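Local coordinates for surface presentation of antigens protein SPAS (Shigella flexneri, PDB 2VT1) that is required for secretion of the Ipa invasion proteins and their presentation on the cell surface, as a member of the type III secretion exporter family, at residues Val47-Lys52 / Leu68-Arg73; Ile4-Tyr9 / Pro18-Ile23; Glu13-Pro18 / Tyr60-Phe65. One frame throughout, in Å; residues are numbered along the deposited sequence.

Contact 1 of 3, residues Val47-Lys52 / Leu68-Arg73; sequences VKLARK and LDEVLR
The ammonium NZ of K52 meets carboxylate oxygen OE1 of E70 at 2.9 Å, a salt bridge that takes the syn lone pair of OE1, on the side of the second carboxylate oxygen. The two side chains approach from opposite directions, each leaving its own helix toward the other; beyond CG the E70 chain is extended, whereas that of K52 is bent at chi2. Alongside this charged pair runs L49, antiparallel to the E70 chain, with its methyl CD1 3.7 Å from E70 CD. With CG anti to the backbone N (chi1 180°), the L49 isobutyl group also reaches V71 and lies roughly perpendicular to it, CD1 4.0 Å from V71 CG2. R73 folds back along its own helix: NH1 donates to the carbonyl O of E70 at 2.8 Å, on a lone pair in the carbonyl plane, while L49 CD2 lies at the edge of the guanidinium, 4.3 Å from NH1. A salt bridge from R73 NH2 to D46 gives that charge a second tie, just ahead of helix 47-56. The axes of the two short segments come no closer than 11.2 Å, at 130° between their directions; K52 with E70, and L49 with V71, bridge that distance. Helices 47-56 and 68-80 are thus joined by a polar outer layer over a buried L49-V71 contact, and V71 in turn packs on P18, next to strand 19-25.

Contact 2 of 3, residues Ile4-Tyr9 / Pro18-Ile23; sequences IAIGIY and PFISLI
The edge of the Y9 ring has F19 CB near its plane, while the F19 ring receives Y9 CB obliquely, Y9 CB 4.1 Å from F19 CD2. The two rings do not stack on each other: with CG anti to the backbone N (chi1 173°), the Y9 ring is carried away from the F19 strand while its CB stays in contact, and F19 instead makes an edge-to-face pair with F62. Their backbones form a hydrogen-bonded antiparallel pair: Y9 N reaches F19 O at 2.8 Å, and F19 N returns to Y9 O at 3.0 Å. I6, I8, I20 and I23 share the other face, where I6 CD1 lies 3.6 Å from I23 CG2 and I6 CG2 is 3.8 Å from I20 CG2. P18 packs beside I8, its CB against I8 CG2, and helix 68-80 covers both through V71. The pairs I6-I23 and I8-I20 leave one residue between them on 4-9 but two on 19-23, consistent with a beta bulge at S21-L22. There S21 N approaches G7 O from 56° above the carbonyl plane, away from its lone pairs. S21 OG is hydrogen-bonded to a polar side chain of another protein chain. That chain also adds an antiparallel strand alongside I6, G7 and I8, so strand 4-9 is an inner strand of the assembled sheet. The whole is a beta hairpin, probably bulged, within the sheet of the SpaS cytoplasmic domain.

Contact 3 of 3, residues Glu13-Pro18 / Tyr60-Phe65; sequences EIAPAP and YSFVDF
The irregular segment 13-18 meets the chain just past the short, weakly bonded strand at about 61-62 through one nearly straight backbone bond, V63 N to P18 O, 2.9 Å long with an N-H...O angle of 172°. P18 O also receives the CA-H of F62, its CA 3.5 Å away, so the same carbonyl serves two successive residues of the facing segment. Around this point the F62 ring is the main apolar surface. With CG anti to the carbonyl carbon (chi1 -66°), the ring extends along the loop: A17 O lies at its edge, near the ring plane and 3.7 Å from CD2, whereas A15 CB comes in obliquely, 4.3 Å from CE2. The pairing continues the hairpin outward, since strand 61-62 is the third strand of the antiparallel sheet, beside strand 19-25. It enters through a G1 beta bulge, Y60 and S61 both facing I20; Y60, first residue of the bulge, lies in the left-handed helical region, as position 1 of a G1 bulge does. Beyond F62, V63 points toward the loop, and its CG2 sits 3.6 Å from P18 O and 4.1 Å from P18 CB. A17 CB lies against V63 O at 3.5 Å. V63 and P18 are buried, while F62 lies on the surface. L68 of helix 68-80 packs on both A17 and P18, and D64 N is hydrogen-bonded to H57 NE2.

Contact 2 is the buried one, its centre about 4 Å from the centre of the chain; contacts 1 and 3 are partly buried, with centres about 8 Å and 12 Å out. Contacts 2 and 3 build one sheet and share P18: strand 19-25 pairs with 4-9 on one side and with 61-62 on the other, I20 N probably bonding S61 O. Contact 1 joins two helices and meets both other contacts at P18, which V71 and L68 cover. Chemistry follows place: backbone bonds and isoleucines in contact 2, a single backbone bond beside a surface phenylalanine in contact 3, and a salt bridge over leucine and valine in contact 1.

Contact 1 of 3, residues Val47-Lys52 / Leu68-Arg73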
ATOM      1  N   VAL B  47      -3.123   3.570 -11.073  1.00 20.69           N
ATOM      2  CA  VAL B  47      -2.008   3.046 -11.827  1.00 20.65           C
ATOM      3  C   VAL B  47      -0.815   3.987 -11.836  1.00 20.43           C
ATOM      4  O   VAL B  47       0.325   3.544 -11.790  1.00 21.52           O
ATOM      5  CB  VAL B  47      -2.436   2.763 -13.266  1.00 20.30           C
ATOM      6  CG1 VAL B  47      -1.252   2.283 -14.055  1.00 21.43           C
ATOM      7  CG2 VAL B  47      -3.539   1.735 -13.281  1.00 18.35           C
ATOM      8  N   LYS B  48      -1.072   5.284 -11.892  1.00 18.91           N
ATOM      9  CA  LYS B  48       0.013   6.247 -11.953  1.00 18.99           C
ATOM     10  C   LYS B  48       0.681   6.404 -10.597  1.00 17.85           C
ATOM     11  O   LYS B  48       1.890   6.560 -10.526  1.00 18.40           O
ATOM     12  CB  LYS B  48      -0.481   7.597 -12.466  1.00 19.13           C
ATOM     13  CG  LYS B  48      -0.488   7.719 -14.009  1.00 21.41           C
ATOM     14  N   LEU B  49      -0.095   6.336  -9.523  1.00 17.71           N
ATOM     15  CA  LEU B  49       0.475   6.458  -8.177  1.00 17.63           C
ATOM     16  C   LEU B  49       1.272   5.213  -7.804  1.00 16.99           C
ATOM     17  O   LEU B  49       2.348   5.310  -7.243  1.00 19.24           O
ATOM     18  CB  LEU B  49      -0.611   6.715  -7.142  1.00 17.38           C
ATOM     19  CG  LEU B  49      -0.129   6.858  -5.696  1.00 18.34           C
ATOM     20  CD1 LEU B  49       0.819   8.029  -5.562  1.00 14.42           C
ATOM     21  CD2 LEU B  49      -1.323   6.986  -4.732  1.00 17.06           C
ATOM     22  N   ALA B  50       0.738   4.041  -8.116  1.00 16.89           N
ATOM     23  CA  ALA B  50       1.436   2.794  -7.866  1.00 15.84           C
ATOM     24  C   ALA B  50       2.849   2.820  -8.477  1.00 15.99           C
ATOM     25  O   ALA B  50       3.841   2.534  -7.798  1.00 17.57           O
ATOM     26  CB  ALA B  50       0.623   1.646  -8.417  1.00 14.75           C
ATOM     27  N   ARG B  51       2.933   3.191  -9.750  1.00 16.37           N
ATOM     28  CA  ARG B  51       4.200   3.333 -10.468  1.00 16.95           C
ATOM     29  C   ARG B  51       5.160   4.334  -9.847  1.00 16.42           C
ATOM     30  O   ARG B  51       6.352   4.077  -9.693  1.00 14.76           O
ATOM     31  CB  ARG B  51       3.923   3.810 -11.891  1.00 19.67           C
ATOM     32  CG  ARG B  51       3.749   2.733 -12.955  1.00 27.63           C
ATOM     33  CD  ARG B  51       4.016   3.351 -14.349  1.00 36.40           C
ATOM     34  NE  ARG B  51       3.238   2.739 -15.430  1.00 45.36           N
ATOM     35  CZ  ARG B  51       2.120   3.256 -15.955  1.00 49.58           C
ATOM     36  NH1 ARG B  51       1.480   2.622 -16.939  1.00 49.70           N
ATOM     37  NH2 ARG B  51       1.632   4.408 -15.501  1.00 50.82           N
ATOM     38  N   LYS B  52       4.625   5.512  -9.558  1.00 16.10           N
ATOM     39  CA  LYS B  52       5.357   6.590  -8.929  1.00 15.88           C
ATOM     40  C   LYS B  52       6.065   6.118  -7.670  1.00 14.85           C
ATOM     41  O   LYS B  52       7.269   6.310  -7.500  1.00 15.58           O
ATOM     42  CB  LYS B  52       4.335   7.649  -8.551  1.00 16.09           C
ATOM     43  CG  LYS B  52       4.733   9.067  -8.693  1.00 20.74           C
ATOM     44  CD  LYS B  52       3.481   9.851  -9.146  1.00 25.58           C
ATOM     45  CE  LYS B  52       3.478  11.285  -8.674  1.00 30.00           C
ATOM     46  NZ  LYS B  52       2.439  12.073  -9.409  1.00 33.40           N
ATOM     47  N   LEU B  68       2.805  13.127  -0.857  1.00 23.90           N
ATOM     48  CA  LEU B  68       1.994  13.002   0.334  1.00 24.59           C
ATOM     49  C   LEU B  68       0.474  13.178   0.106  1.00 23.98           C
ATOM     50  O   LEU B  68      -0.331  12.339   0.514  1.00 24.00           O
ATOM     51  CB  LEU B  68       2.493  14.047   1.320  1.00 24.98           C
ATOM     52  CG  LEU B  68       2.181  13.886   2.798  1.00 28.10           C
ATOM     53  CD1 LEU B  68       2.807  15.054   3.551  1.00 29.65           C
ATOM     54  CD2 LEU B  68       0.677  13.803   3.046  1.00 28.58           C
ATOM     55  N   ASP B  69       0.087  14.284  -0.511  1.00 23.83           N
ATOM     56  CA  ASP B  69      -1.330  14.600  -0.747  1.00 23.86           C
ATOM     57  C   ASP B  69      -2.003  13.646  -1.738  1.00 20.59           C
ATOM     58  O   ASP B  69      -3.174  13.337  -1.619  1.00 20.80           O
ATOM     59  CB  ASP B  69      -1.460  16.030  -1.292  1.00 25.66           C
ATOM     60  CG  ASP B  69      -1.856  17.042  -0.229  1.00 31.41           C
ATOM     61  OD1 ASP B  69      -1.103  18.025  -0.045  1.00 39.01           O
ATOM     62  OD2 ASP B  69      -2.913  16.862   0.426  1.00 33.15           O
ATOM     63  N   GLU B  70      -1.266  13.204  -2.743  1.00 20.81           N
ATOM     64  CA  GLU B  70      -1.802  12.249  -3.719  1.00 20.66           C
ATOM     65  C   GLU B  70      -2.141  10.926  -3.040  1.00 19.70           C
ATOM     66  O   GLU B  70      -3.069  10.234  -3.455  1.00 19.09           O
ATOM     67  CB  GLU B  70      -0.798  12.016  -4.852  1.00 21.19           C
ATOM     68  CG  GLU B  70      -1.336  11.149  -5.982  1.00 25.65           C
ATOM     69  CD  GLU B  70      -0.405  11.079  -7.185  1.00 29.68           C
ATOM     70  OE1 GLU B  70       0.672  11.723  -7.158  1.00 31.28           O
ATOM     71  OE2 GLU B  70      -0.759  10.377  -8.160  1.00 30.83           O
ATOM     72  N   VAL B  71      -1.383  10.577  -1.997  1.00 18.72           N
ATOM     73  CA  VAL B  71      -1.629   9.340  -1.260  1.00 18.06           C
ATOM     74  C   VAL B  71      -2.726   9.561  -0.236  1.00 16.80           C
ATOM     75  O   VAL B  71      -3.624   8.755  -0.081  1.00 16.07           O
ATOM     76  CB  VAL B  71      -0.348   8.821  -0.564  1.00 17.78           C
ATOM     77  CG1 VAL B  71      -0.681   7.647   0.331  1.00 17.87           C
ATOM     78  CG2 VAL B  71       0.687   8.401  -1.610  1.00 17.54           C
ATOM     79  N   LEU B  72      -2.653  10.691   0.449  1.00 17.64           N
ATOM     80  CA  LEU B  72      -3.593  11.030   1.483  1.00 18.45           C
ATOM     81  C   LEU B  72      -5.027  11.176   0.943  1.00 18.05           C
ATOM     82  O   LEU B  72      -5.991  10.899   1.650  1.00 18.24           O
ATOM     83  CB  LEU B  72      -3.140  12.318   2.167  1.00 19.73           C
ATOM     84  CG  LEU B  72      -3.826  12.662   3.477  1.00 23.59           C
ATOM     85  CD1 LEU B  72      -3.806  11.467   4.423  1.00 25.87           C
ATOM     86  CD2 LEU B  72      -3.113  13.863   4.091  1.00 26.57           C
ATOM     87  N   ARG B  73      -5.174  11.593  -0.304  1.00 17.22           N
ATOM     88  CA  ARG B  73      -6.501  11.672  -0.904  1.00 18.62           C
ATOM     89  C   ARG B  73      -7.265  10.321  -0.882  1.00 18.52           C
ATOM     90  O   ARG B  73      -8.492  10.296  -0.724  1.00 16.90           O
ATOM     91  CB  ARG B  73      -6.408  12.245  -2.328  1.00 18.38           C
ATOM     92  CG  ARG B  73      -6.497  11.230  -3.428  1.00 20.12           C
ATOM     93  CD  ARG B  73      -6.088  11.845  -4.748  1.00 20.40           C
ATOM     94  NE  ARG B  73      -6.445  11.004  -5.885  1.00 19.62           N
ATOM     95  CZ  ARG B  73      -5.722   9.977  -6.307  1.00 17.89           C
ATOM     96  NH1 ARG B  73      -4.581   9.648  -5.707  1.00 18.60           N
ATOM     97  NH2 ARG B  73      -6.141   9.286  -7.346  1.00 14.94           N
TER

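Contact 2 of 3, residues Ile4-Tyr9 / Pro18-Ile23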
ATOM      1  N   ILE B   4       2.074  -4.255  -9.414  1.00 19.95           N
ATOM      2  CA  ILE B   4       2.618  -3.529  -8.262  1.00 20.10           C
ATOM      3  C   ILE B   4       1.600  -3.523  -7.094  1.00 19.72           C
ATOM      4  O   ILE B   4       0.398  -3.370  -7.294  1.00 20.29           O
ATOM      5  CB  ILE B   4       2.967  -2.063  -8.632  1.00 19.32           C
ATOM      6  CG1 ILE B   4       4.080  -2.000  -9.680  1.00 19.83           C
ATOM      7  CG2 ILE B   4       3.379  -1.287  -7.395  1.00 21.37           C
ATOM      8  CD1 ILE B   4       4.189  -0.654 -10.367  1.00 13.31           C
ATOM      9  N   ALA B   5       2.092  -3.711  -5.877  1.00 18.55           N
ATOM     10  CA  ALA B   5       1.269  -3.571  -4.683  1.00 18.94           C
ATOM     11  C   ALA B   5       2.037  -2.720  -3.678  1.00 17.78           C
ATOM     12  O   ALA B   5       3.174  -3.032  -3.347  1.00 18.57           O
ATOM     13  CB  ALA B   5       0.954  -4.932  -4.092  1.00 18.99           C
ATOM     14  N   ILE B   6       1.424  -1.632  -3.223  1.00 16.64           N
ATOM     15  CA  ILE B   6       2.036  -0.776  -2.199  1.00 15.96           C
ATOM     16  C   ILE B   6       1.065  -0.694  -1.026  1.00 16.24           C
ATOM     17  O   ILE B   6      -0.105  -0.275  -1.156  1.00 15.08           O
ATOM     18  CB  ILE B   6       2.368   0.669  -2.711  1.00 16.61           C
ATOM     19  CG1 ILE B   6       2.951   0.666  -4.138  1.00 14.69           C
ATOM     20  CG2 ILE B   6       3.275   1.413  -1.700  1.00 14.88           C
ATOM     21  CD1 ILE B   6       4.452   0.329  -4.296  1.00 14.98           C
ATOM     22  N   GLY B   7       1.551  -1.134   0.122  1.00 15.73           N
ATOM     23  CA  GLY B   7       0.786  -1.091   1.330  1.00 15.78           C
ATOM     24  C   GLY B   7       0.946   0.282   1.942  1.00 14.75           C
ATOM     25  O   GLY B   7       2.038   0.842   1.922  1.00 15.15           O
ATOM     26  N   ILE B   8      -0.143   0.822   2.474  1.00 15.54           N
ATOM     27  CA  ILE B   8      -0.131   2.152   3.085  1.00 15.88           C
ATOM     28  C   ILE B   8      -0.728   2.142   4.491  1.00 17.69           C
ATOM     29  O   ILE B   8      -1.849   1.696   4.723  1.00 17.37           O
ATOM     30  CB  ILE B   8      -0.881   3.191   2.236  1.00 16.19           C
ATOM     31  CG1 ILE B   8      -0.325   3.245   0.819  1.00 17.82           C
ATOM     32  CG2 ILE B   8      -0.783   4.565   2.878  1.00 15.23           C
ATOM     33  CD1 ILE B   8       1.002   3.893   0.707  1.00 15.28           C
ATOM     34  N   TYR B   9       0.058   2.646   5.431  1.00 20.77           N
ATOM     35  CA  TYR B   9      -0.362   2.809   6.805  1.00 20.73           C
ATOM     36  C   TYR B   9      -0.518   4.300   7.096  1.00 20.10           C
ATOM     37  O   TYR B   9       0.046   5.115   6.385  1.00 18.40           O
ATOM     38  CB  TYR B   9       0.726   2.217   7.686  1.00 21.16           C
ATOM     39  CG  TYR B   9       0.505   2.468   9.136  1.00 23.51           C
ATOM     40  CD1 TYR B   9      -0.489   1.795   9.824  1.00 26.84           C
ATOM     41  CD2 TYR B   9       1.288   3.373   9.824  1.00 27.19           C
ATOM     42  CE1 TYR B   9      -0.706   2.021  11.167  1.00 30.01           C
ATOM     43  CE2 TYR B   9       1.078   3.608  11.166  1.00 30.41           C
ATOM     44  CZ  TYR B   9       0.079   2.930  11.832  1.00 28.65           C
ATOM     45  OH  TYR B   9      -0.128   3.159  13.171  1.00 35.94           O
ATOM     46  N   PRO B  18       1.757   9.612   5.103  1.00 22.74           N
ATOM     47  CA  PRO B  18       1.482   8.164   5.094  1.00 22.68           C
ATOM     48  C   PRO B  18       2.772   7.349   5.096  1.00 20.69           C
ATOM     49  O   PRO B  18       3.813   7.876   4.787  1.00 21.32           O
ATOM     50  CB  PRO B  18       0.706   7.952   3.779  1.00 22.40           C
ATOM     51  CG  PRO B  18       0.123   9.300   3.453  1.00 22.84           C
ATOM     52  CD  PRO B  18       1.147  10.299   3.952  1.00 23.22           C
ATOM     53  N   PHE B  19       2.695   6.072   5.427  1.00 20.86           N
ATOM     54  CA  PHE B  19       3.883   5.237   5.582  1.00 21.25           C
ATOM     55  C   PHE B  19       3.730   3.988   4.717  1.00 20.52           C
ATOM     56  O   PHE B  19       2.697   3.332   4.755  1.00 20.59           O
ATOM     57  CB  PHE B  19       4.033   4.861   7.060  1.00 22.28           C
ATOM     58  CG  PHE B  19       5.093   3.823   7.349  1.00 22.60           C
ATOM     59  CD1 PHE B  19       6.340   4.197   7.801  1.00 21.21           C
ATOM     60  CD2 PHE B  19       4.819   2.481   7.222  1.00 21.37           C
ATOM     61  CE1 PHE B  19       7.304   3.259   8.093  1.00 25.71           C
ATOM     62  CE2 PHE B  19       5.789   1.528   7.512  1.00 25.17           C
ATOM     63  CZ  PHE B  19       7.025   1.917   7.958  1.00 24.36           C
ATOM     64  N   ILE B  20       4.746   3.695   3.909  1.00 20.20           N
ATOM     65  CA  ILE B  20       4.746   2.510   3.042  1.00 19.62           C
ATOM     66  C   ILE B  20       5.187   1.257   3.807  1.00 20.58           C
ATOM     67  O   ILE B  20       6.338   1.157   4.218  1.00 18.50           O
ATOM     68  CB  ILE B  20       5.675   2.699   1.819  1.00 19.11           C
ATOM     69  CG1 ILE B  20       5.117   3.791   0.891  1.00 20.06           C
ATOM     70  CG2 ILE B  20       5.866   1.340   1.081  1.00 14.26           C
ATOM     71  CD1 ILE B  20       6.089   4.279  -0.167  1.00 20.41           C
ATOM     72  N   SER B  21       4.258   0.318   3.973  1.00 21.71           N
ATOM     73  CA  SER B  21       4.460  -0.923   4.732  1.00 23.50           C
ATOM     74  C   SER B  21       4.886  -2.134   3.886  1.00 24.05           C
ATOM     75  O   SER B  21       5.304  -3.158   4.421  1.00 27.86           O
ATOM     76  CB  SER B  21       3.160  -1.295   5.430  1.00 23.62           C
ATOM     77  OG  SER B  21       2.084  -1.326   4.503  1.00 27.18           O
ATOM     78  N   LEU B  22       4.750  -2.034   2.573  1.00 22.94           N
ATOM     79  CA  LEU B  22       5.152  -3.121   1.704  1.00 21.34           C
ATOM     80  C   LEU B  22       5.216  -2.624   0.271  1.00 19.25           C
ATOM     81  O   LEU B  22       4.481  -1.726  -0.133  1.00 19.43           O
ATOM     82  CB  LEU B  22       4.212  -4.342   1.863  1.00 22.10           C
ATOM     83  CG  LEU B  22       2.810  -4.398   1.232  1.00 18.09           C
ATOM     84  CD1 LEU B  22       2.866  -4.881  -0.207  1.00 16.91           C
ATOM     85  CD2 LEU B  22       1.916  -5.314   2.029  1.00 19.07           C
ATOM     86  N   ILE B  23       6.148  -3.181  -0.471  1.00 17.62           N
ATOM     87  CA  ILE B  23       6.203  -2.984  -1.902  1.00 18.10           C
ATOM     88  C   ILE B  23       6.507  -4.325  -2.535  1.00 18.51           C
ATOM     89  O   ILE B  23       7.583  -4.879  -2.325  1.00 17.45           O
ATOM     90  CB  ILE B  23       7.300  -2.005  -2.334  1.00 17.78           C
ATOM     91  CG1 ILE B  23       7.124  -0.638  -1.652  1.00 17.94           C
ATOM     92  CG2 ILE B  23       7.280  -1.855  -3.860  1.00 17.26           C
ATOM     93  CD1 ILE B  23       8.070   0.448  -2.169  1.00 14.26           C
TER

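Contact 3 of 3, residues Glu13-Pro18 / Tyr60-Phe65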
ATOM      1  N   GLU B  13      -0.488  11.043  14.681  1.00 30.03           N
ATOM      2  CA  GLU B  13       0.262  11.401  15.878  1.00 31.33           C
ATOM      3  C   GLU B  13       1.775  11.258  15.657  1.00 31.67           C
ATOM      4  O   GLU B  13       2.577  11.806  16.423  1.00 31.71           O
ATOM      5  CB  GLU B  13      -0.176  10.533  17.064  1.00 31.20           C
ATOM      6  CG  GLU B  13      -1.657  10.640  17.422  1.00 33.89           C
ATOM      7  CD  GLU B  13      -2.084  12.062  17.780  1.00 35.55           C
ATOM      8  OE1 GLU B  13      -1.226  12.845  18.238  1.00 33.91           O
ATOM      9  OE2 GLU B  13      -3.281  12.389  17.604  1.00 35.81           O
ATOM     10  N   ILE B  14       2.164  10.520  14.620  1.00 31.88           N
ATOM     11  CA  ILE B  14       3.579  10.245  14.387  1.00 33.01           C
ATOM     12  C   ILE B  14       4.156  11.108  13.266  1.00 34.27           C
ATOM     13  O   ILE B  14       5.300  11.568  13.345  1.00 34.49           O
ATOM     14  CB  ILE B  14       3.819   8.774  14.056  1.00 33.33           C
ATOM     15  CG1 ILE B  14       3.236   7.889  15.162  1.00 33.46           C
ATOM     16  CG2 ILE B  14       5.310   8.526  13.897  1.00 33.96           C
ATOM     17  CD1 ILE B  14       3.043   6.453  14.752  1.00 35.69           C
ATOM     18  N   ALA B  15       3.362  11.321  12.220  1.00 33.60           N
ATOM     19  CA  ALA B  15       3.735  12.235  11.154  1.00 32.42           C
ATOM     20  C   ALA B  15       2.552  12.440  10.221  1.00 32.43           C
ATOM     21  O   ALA B  15       1.651  11.598  10.151  1.00 31.37           O
ATOM     22  CB  ALA B  15       4.939  11.720  10.393  1.00 32.65           C
ATOM     23  N   PRO B  16       2.544  13.578   9.507  1.00 32.46           N
ATOM     24  CA  PRO B  16       1.444  13.927   8.610  1.00 31.32           C
ATOM     25  C   PRO B  16       1.529  13.181   7.283  1.00 29.52           C
ATOM     26  O   PRO B  16       0.606  13.241   6.477  1.00 30.84           O
ATOM     27  CB  PRO B  16       1.615  15.438   8.414  1.00 31.42           C
ATOM     28  CG  PRO B  16       3.068  15.689   8.614  1.00 32.04           C
ATOM     29  CD  PRO B  16       3.575  14.632   9.569  1.00 31.93           C
ATOM     30  N   ALA B  17       2.627  12.468   7.074  1.00 28.15           N
ATOM     31  CA  ALA B  17       2.813  11.681   5.868  1.00 26.15           C
ATOM     32  C   ALA B  17       2.417  10.233   6.103  1.00 24.56           C
ATOM     33  O   ALA B  17       2.705   9.683   7.171  1.00 23.81           O
ATOM     34  CB  ALA B  17       4.256  11.751   5.427  1.00 26.02           C
ATOM     35  N   PRO B  18       1.757   9.612   5.103  1.00 22.74           N
ATOM     36  CA  PRO B  18       1.482   8.164   5.094  1.00 22.68           C
ATOM     37  C   PRO B  18       2.772   7.349   5.096  1.00 20.69           C
ATOM     38  O   PRO B  18       3.813   7.876   4.787  1.00 21.32           O
ATOM     39  CB  PRO B  18       0.706   7.952   3.779  1.00 22.40           C
ATOM     40  CG  PRO B  18       0.123   9.300   3.453  1.00 22.84           C
ATOM     41  CD  PRO B  18       1.147  10.299   3.952  1.00 23.22           C
ATOM     42  N   TYR B  60       9.017   0.298   4.070  1.00 22.77           N
ATOM     43  CA  TYR B  60       9.146   0.772   5.434  1.00 23.30           C
ATOM     44  C   TYR B  60       9.709   2.187   5.485  1.00 25.24           C
ATOM     45  O   TYR B  60      10.660   2.469   6.230  1.00 25.50           O
ATOM     46  CB  TYR B  60      10.011  -0.180   6.262  1.00 23.79           C
ATOM     47  CG  TYR B  60       9.526  -1.618   6.245  1.00 21.48           C
ATOM     48  CD1 TYR B  60       8.203  -1.929   6.536  1.00 19.75           C
ATOM     49  CD2 TYR B  60      10.391  -2.657   5.952  1.00 22.78           C
ATOM     50  CE1 TYR B  60       7.755  -3.236   6.529  1.00 20.18           C
ATOM     51  CE2 TYR B  60       9.955  -3.974   5.945  1.00 23.14           C
ATOM     52  CZ  TYR B  60       8.635  -4.257   6.239  1.00 23.40           C
ATOM     53  OH  TYR B  60       8.193  -5.560   6.221  1.00 24.27           O
ATOM     54  N   SER B  61       9.112   3.074   4.691  1.00 24.42           N
ATOM     55  CA  SER B  61       9.484   4.484   4.718  1.00 25.66           C
ATOM     56  C   SER B  61       8.252   5.393   4.550  1.00 26.32           C
ATOM     57  O   SER B  61       7.219   4.970   4.007  1.00 24.74           O
ATOM     58  CB  SER B  61      10.550   4.779   3.647  1.00 26.09           C
ATOM     59  OG  SER B  61      10.046   4.664   2.323  1.00 26.51           O
ATOM     60  N   PHE B  62       8.361   6.634   5.027  1.00 26.08           N
ATOM     61  CA  PHE B  62       7.284   7.602   4.873  1.00 25.82           C
ATOM     62  C   PHE B  62       7.241   8.170   3.471  1.00 24.59           C
ATOM     63  O   PHE B  62       8.264   8.295   2.824  1.00 23.61           O
ATOM     64  CB  PHE B  62       7.429   8.719   5.899  1.00 26.62           C
ATOM     65  CG  PHE B  62       7.234   8.246   7.292  1.00 27.53           C
ATOM     66  CD1 PHE B  62       8.311   7.800   8.036  1.00 30.95           C
ATOM     67  CD2 PHE B  62       5.968   8.187   7.843  1.00 27.84           C
ATOM     68  CE1 PHE B  62       8.135   7.329   9.312  1.00 29.48           C
ATOM     69  CE2 PHE B  62       5.789   7.716   9.125  1.00 29.34           C
ATOM     70  CZ  PHE B  62       6.875   7.288   9.859  1.00 29.93           C
ATOM     71  N   VAL B  63       6.045   8.488   2.995  1.00 24.84           N
ATOM     72  CA  VAL B  63       5.902   9.053   1.670  1.00 25.34           C
ATOM     73  C   VAL B  63       6.516  10.450   1.704  1.00 26.05           C
ATOM     74  O   VAL B  63       6.310  11.195   2.654  1.00 27.54           O
ATOM     75  CB  VAL B  63       4.432   9.083   1.226  1.00 24.56           C
ATOM     76  CG1 VAL B  63       4.296   9.713  -0.157  1.00 24.86           C
ATOM     77  CG2 VAL B  63       3.873   7.683   1.218  1.00 26.10           C
ATOM     78  N   ASP B  64       7.291  10.788   0.678  1.00 28.03           N
ATOM     79  CA  ASP B  64       7.981  12.071   0.637  1.00 29.61           C
ATOM     80  C   ASP B  64       7.000  13.219   0.398  1.00 29.72           C
ATOM     81  O   ASP B  64       5.916  13.003  -0.130  1.00 28.92           O
ATOM     82  CB  ASP B  64       9.079  12.047  -0.428  1.00 32.10           C
ATOM     83  CG  ASP B  64       8.541  11.809  -1.817  1.00 36.05           C
ATOM     84  OD1 ASP B  64       7.357  12.118  -2.046  1.00 41.40           O
ATOM     85  OD2 ASP B  64       9.300  11.313  -2.679  1.00 43.57           O
ATOM     86  N   PHE B  65       7.382  14.432   0.803  1.00 30.50           N
ATOM     87  CA  PHE B  65       6.475  15.590   0.784  1.00 30.35           C
ATOM     88  C   PHE B  65       5.810  15.747  -0.563  1.00 30.10           C
ATOM     89  O   PHE B  65       4.670  16.182  -0.653  1.00 31.58           O
ATOM     90  CB  PHE B  65       7.212  16.891   1.147  1.00 30.69           C
TER